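Local atomic coordinates of specific mitochondrial acyl carrier protein (Toxoplasma, PDB entry 3CE7), a protein that probably carries acyl chains on a phosphopantetheine arm during fatty acid synthesis in the mitochondrion of Toxoplasma. Residues Y23-M27 against E69-V73; V38-L44 against Q84-I89. All blocks are in the same frame, centred on the assembly; numbering follows the deposited sequence.

Contact 1: residues Y23-M27 against E69-V73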
# COMPACT_ATOMS: atom_id res chain seq x y z
N TYR A 23 -7.11 3.09 -5.62
CA TYR A 23 -7.14 1.64 -5.66
C TYR A 23 -6.45 1.03 -4.43
O TYR A 23 -6.97 0.10 -3.79
CB TYR A 23 -6.47 1.12 -6.94
CG TYR A 23 -6.95 -0.26 -7.30
CD1 TYR A 23 -8.11 -0.43 -8.06
CD2 TYR A 23 -6.28 -1.39 -6.85
CE1 TYR A 23 -8.58 -1.69 -8.38
CE2 TYR A 23 -6.75 -2.67 -7.17
CZ TYR A 23 -7.90 -2.80 -7.93
OH TYR A 23 -8.40 -4.05 -8.28
N ILE A 24 -5.29 1.58 -4.10
CA ILE A 24 -4.49 1.08 -3.00
C ILE A 24 -5.18 1.31 -1.65
O ILE A 24 -5.12 0.45 -0.77
CB ILE A 24 -3.05 1.64 -3.07
CG1 ILE A 24 -2.31 0.93 -4.21
CG2 ILE A 24 -2.33 1.53 -1.73
CD1 ILE A 24 -0.89 1.39 -4.47
N VAL A 25 -5.86 2.45 -1.50
CA VAL A 25 -6.69 2.68 -0.31
C VAL A 25 -7.74 1.57 -0.19
O VAL A 25 -7.89 0.98 0.89
CB VAL A 25 -7.35 4.08 -0.32
CG1 VAL A 25 -8.41 4.21 0.80
CG2 VAL A 25 -6.28 5.15 -0.15
N GLY A 26 -8.42 1.26 -1.29
CA GLY A 26 -9.41 0.17 -1.31
C GLY A 26 -8.83 -1.18 -0.93
O GLY A 26 -9.46 -1.95 -0.18
N MET A 27 -7.64 -1.48 -1.43
CA MET A 27 -6.95 -2.73 -1.10
C MET A 27 -6.65 -2.80 0.40
O MET A 27 -6.82 -3.84 1.03
CB MET A 27 -5.63 -2.84 -1.85
CG MET A 27 -5.78 -3.05 -3.34
SD MET A 27 -4.17 -3.01 -4.16
CE MET A 27 -3.29 -4.33 -3.35
N GLU A 69 1.68 -8.08 -6.97
CA GLU A 69 0.86 -8.97 -7.80
C GLU A 69 -0.05 -8.20 -8.74
O GLU A 69 -0.15 -8.52 -9.93
CB GLU A 69 0.04 -9.92 -6.91
CG GLU A 69 0.86 -11.02 -6.27
CD GLU A 69 0.10 -11.80 -5.21
OE1 GLU A 69 -1.05 -11.44 -4.88
OE2 GLU A 69 0.68 -12.79 -4.70
N ILE A 70 -0.72 -7.18 -8.21
CA ILE A 70 -1.74 -6.46 -8.95
C ILE A 70 -1.12 -5.50 -9.97
O ILE A 70 -1.63 -5.36 -11.08
CB ILE A 70 -2.72 -5.74 -7.99
CG1 ILE A 70 -3.63 -6.79 -7.31
CG2 ILE A 70 -3.53 -4.68 -8.72
CD1 ILE A 70 -4.39 -6.31 -6.09
N PHE A 71 -0.02 -4.86 -9.60
CA PHE A 71 0.56 -3.80 -10.43
C PHE A 71 1.80 -4.18 -11.22
O PHE A 71 2.32 -3.37 -11.99
CB PHE A 71 0.83 -2.53 -9.60
CG PHE A 71 -0.43 -1.85 -9.12
CD1 PHE A 71 -1.21 -1.08 -9.99
CD2 PHE A 71 -0.85 -2.01 -7.80
CE1 PHE A 71 -2.38 -0.48 -9.54
CE2 PHE A 71 -2.02 -1.40 -7.35
CZ PHE A 71 -2.78 -0.64 -8.22
N ASP A 72 2.28 -5.41 -11.02
CA ASP A 72 3.46 -5.92 -11.71
C ASP A 72 4.67 -5.01 -11.49
O ASP A 72 5.28 -4.51 -12.46
CB ASP A 72 3.18 -6.10 -13.21
CG ASP A 72 2.13 -7.17 -13.49
OD1 ASP A 72 1.94 -8.08 -12.66
OD2 ASP A 72 1.50 -7.10 -14.57
N VAL A 73 4.98 -4.75 -10.23
CA VAL A 73 6.19 -4.04 -9.84
C VAL A 73 6.96 -4.90 -8.85
O VAL A 73 6.38 -5.79 -8.23
CB VAL A 73 5.89 -2.64 -9.22
CG1 VAL A 73 5.22 -1.74 -10.25
CG2 VAL A 73 5.06 -2.76 -7.94
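Tyr23 and Phe71 form the aromatic part of this contact, which packs the middle of helix 17-29 against the C-terminal end of helix 57-71. Their ring planes are almost perpendicular (86°), yet the pair is oblique, with centroids 5.9 Å apart. The touch is local, from Tyr23 CD2 to Phe71 CZ at 3.8 Å. With CG anti to the backbone N of Tyr23 (chi1 -157°), the tyrosine ring can also meet Ile70, whose CG2 lies 4.1 Å from Tyr23 CE2. The same methyl branch rests over one face of the Phe71 ring, toward its rim, so that it touches both aromatic side chains.

Met27 runs alongside Phe71, the two chains pointing opposite ways, and Met27 SD lies 5.5 Å from the Phe71 ring centroid in an oblique Met-aromatic contact.

The aliphatic contacts are made by Met27 and Ile24. The methionine chain bends at chi3 (59°), and its CE reaches Ile70 CD1 tip to tip at 3.6 Å. Ile24 CG1 lies 3.9 Å from Phe71 CE2, and Ile24 CD1 comes to the same ring atom. Phe71 is thereby met by three residues spanning just over one turn of helix 17-29.

Helix 57-71 ends at this point: Asp72 has positive phi, and its carbonyl oxygen accepts a hydrogen bond from Arg97 NH1. Val12 touches both aromatic residues, while Val93 of helix 86-98 also packs on Phe71. The arrangement is an apolar helix-helix interface of the acyl carrier protein helical bundle, in which the first long helix runs beside the end of the helix that follows the long connecting loop.

Contact 2: residues V38-L44 against Q84-I89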
# COMPACT_ATOMS: atom_id res chain seq x y z
N VAL A 38 -8.91 4.82 6.92
CA VAL A 38 -7.55 4.94 6.39
C VAL A 38 -7.53 5.97 5.26
O VAL A 38 -8.40 5.97 4.40
CB VAL A 38 -7.01 3.56 5.91
CG1 VAL A 38 -7.90 2.95 4.82
CG2 VAL A 38 -5.57 3.68 5.43
N THR A 39 -6.53 6.85 5.30
CA THR A 39 -6.30 7.81 4.22
C THR A 39 -4.88 7.61 3.68
O THR A 39 -4.07 6.89 4.29
CB THR A 39 -6.40 9.26 4.71
OG1 THR A 39 -5.24 9.57 5.50
CG2 THR A 39 -7.68 9.48 5.52
N PRO A 40 -4.55 8.24 2.53
CA PRO A 40 -3.19 8.02 2.01
C PRO A 40 -2.07 8.49 2.96
O PRO A 40 -0.96 7.98 2.88
CB PRO A 40 -3.18 8.83 0.71
CG PRO A 40 -4.63 8.96 0.33
CD PRO A 40 -5.34 9.11 1.64
N SER A 41 -2.36 9.43 3.85
CA SER A 41 -1.33 9.93 4.76
C SER A 41 -1.34 9.25 6.14
O SER A 41 -0.47 9.53 6.97
CB SER A 41 -1.43 11.44 4.91
OG SER A 41 -2.68 11.78 5.49
N SER A 42 -2.30 8.35 6.36
CA SER A 42 -2.37 7.62 7.64
C SER A 42 -1.09 6.82 7.86
O SER A 42 -0.57 6.19 6.94
CB SER A 42 -3.57 6.65 7.66
OG SER A 42 -4.81 7.31 7.51
N LYS A 43 -0.56 6.85 9.08
CA LYS A 43 0.54 5.95 9.43
C LYS A 43 -0.01 4.54 9.57
O LYS A 43 -0.88 4.28 10.41
CB LYS A 43 1.23 6.41 10.72
CG LYS A 43 2.05 7.70 10.55
CD LYS A 43 3.43 7.41 9.97
CE LYS A 43 4.19 8.69 9.62
NZ LYS A 43 3.82 9.22 8.27
N LEU A 44 0.46 3.63 8.72
CA LEU A 44 -0.07 2.26 8.70
C LEU A 44 -0.07 1.63 10.09
O LEU A 44 -1.05 0.99 10.47
CB LEU A 44 0.73 1.38 7.74
CG LEU A 44 0.62 1.72 6.25
CD1 LEU A 44 1.67 0.95 5.46
CD2 LEU A 44 -0.77 1.42 5.73
N GLN A 84 5.77 3.72 5.34
CA GLN A 84 4.96 4.08 6.51
C GLN A 84 3.51 4.44 6.17
O GLN A 84 2.64 4.35 7.04
CB GLN A 84 5.60 5.21 7.30
CG GLN A 84 6.93 4.84 7.93
CD GLN A 84 7.51 6.00 8.68
OE1 GLN A 84 8.14 6.89 8.10
NE2 GLN A 84 7.29 6.02 10.00
N THR A 85 3.27 4.85 4.93
CA THR A 85 1.92 5.26 4.50
C THR A 85 1.55 4.69 3.14
O THR A 85 2.43 4.29 2.35
CB THR A 85 1.79 6.80 4.38
OG1 THR A 85 2.52 7.27 3.23
CG2 THR A 85 2.27 7.51 5.65
N LEU A 86 0.25 4.65 2.86
CA LEU A 86 -0.21 4.19 1.54
C LEU A 86 0.20 5.14 0.42
O LEU A 86 0.44 4.70 -0.70
CB LEU A 86 -1.73 4.03 1.51
CG LEU A 86 -2.30 2.97 2.43
CD1 LEU A 86 -3.79 3.08 2.34
CD2 LEU A 86 -1.79 1.56 2.06
N GLN A 87 0.28 6.44 0.70
CA GLN A 87 0.71 7.37 -0.33
C GLN A 87 2.10 7.00 -0.84
O GLN A 87 2.36 7.09 -2.04
CB GLN A 87 0.71 8.82 0.16
CG GLN A 87 0.93 9.80 -0.98
CD GLN A 87 -0.23 9.81 -1.93
OE1 GLN A 87 -1.32 10.30 -1.60
NE2 GLN A 87 -0.03 9.23 -3.12
N GLU A 88 2.98 6.60 0.07
CA GLU A 88 4.34 6.20 -0.33
C GLU A 88 4.31 4.98 -1.25
O GLU A 88 5.08 4.90 -2.21
CB GLU A 88 5.16 5.89 0.92
CG GLU A 88 5.52 7.15 1.73
CD GLU A 88 6.12 6.81 3.07
OE1 GLU A 88 5.94 5.67 3.53
OE2 GLU A 88 6.76 7.69 3.69
N ILE A 89 3.43 4.03 -0.93
CA ILE A 89 3.32 2.82 -1.73
C ILE A 89 2.80 3.16 -3.13
O ILE A 89 3.39 2.72 -4.14
CB ILE A 89 2.47 1.75 -1.04
CG1 ILE A 89 3.07 1.43 0.33
CG2 ILE A 89 2.43 0.47 -1.91
CD1 ILE A 89 2.32 0.36 1.14
O HOH W 1 -1.74 5.25 4.74
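Leu44 has its CG anti to the carbonyl carbon (chi1 -67°) and CD1 anti to CA; together these torsions turn CD2 to Leu86 CD2 at 3.8 Å, the side chains crossing at about a right angle. In Thr85, chi1 of 72° sets OG1 between the backbone N and carbonyl carbon, where it caps Glu88 N, and leaves CG2 against Ser42 O at 3.4 Å. Glu88 OE1 completes the capping box by accepting from Thr85 N above its carboxylate plane, and also takes Gln84 N.

Two backbone bonds join the segments on either side of Thr85. Leu44 N donates to Gln84 O at 2.8 Å, nearly straight at 174°. Gln87 N donates to Pro40 O at 2.9 Å, in the carbonyl plane on a lone pair. Between them a water accepts from Leu86 N and bridges to Thr39 O and Ser42 O. Pro40 CB lies 3.3 Å from Gln87 OE1, the side chains crossing obliquely, and Val38 CG2 touches Leu86 CD1.

The loop is thus pinned to the start of helix 86-98. Leu86 continues onto Ile24 of helix 17-29 and Phe63 of helix 57-71, while Gln87 NE2 is hydrogen-bonded to Asp91 OD1 and to Thr21 OG1 of helix 17-29.

From the N terminus the chain first forms helix 17-29, which supplies 23-27, then enters the long loop holding 38-44. Helix 57-71 follows, and at its end 69-73 returns to the first helix, so contact 1 closes a loop of 41 residues. After short helix 77-80 the chain reaches 84-89, where contact 2 closes a second loop of 39 residues back to the long connection. The segments alternate, so the two closures cross. Their centres are about 13 Å apart, on opposite sides of the chain's centre, but they meet where Ile24 CG2 lies 3.8 Å from Leu86 CD2. Together they tie three long helices and the connecting loop into one bundle.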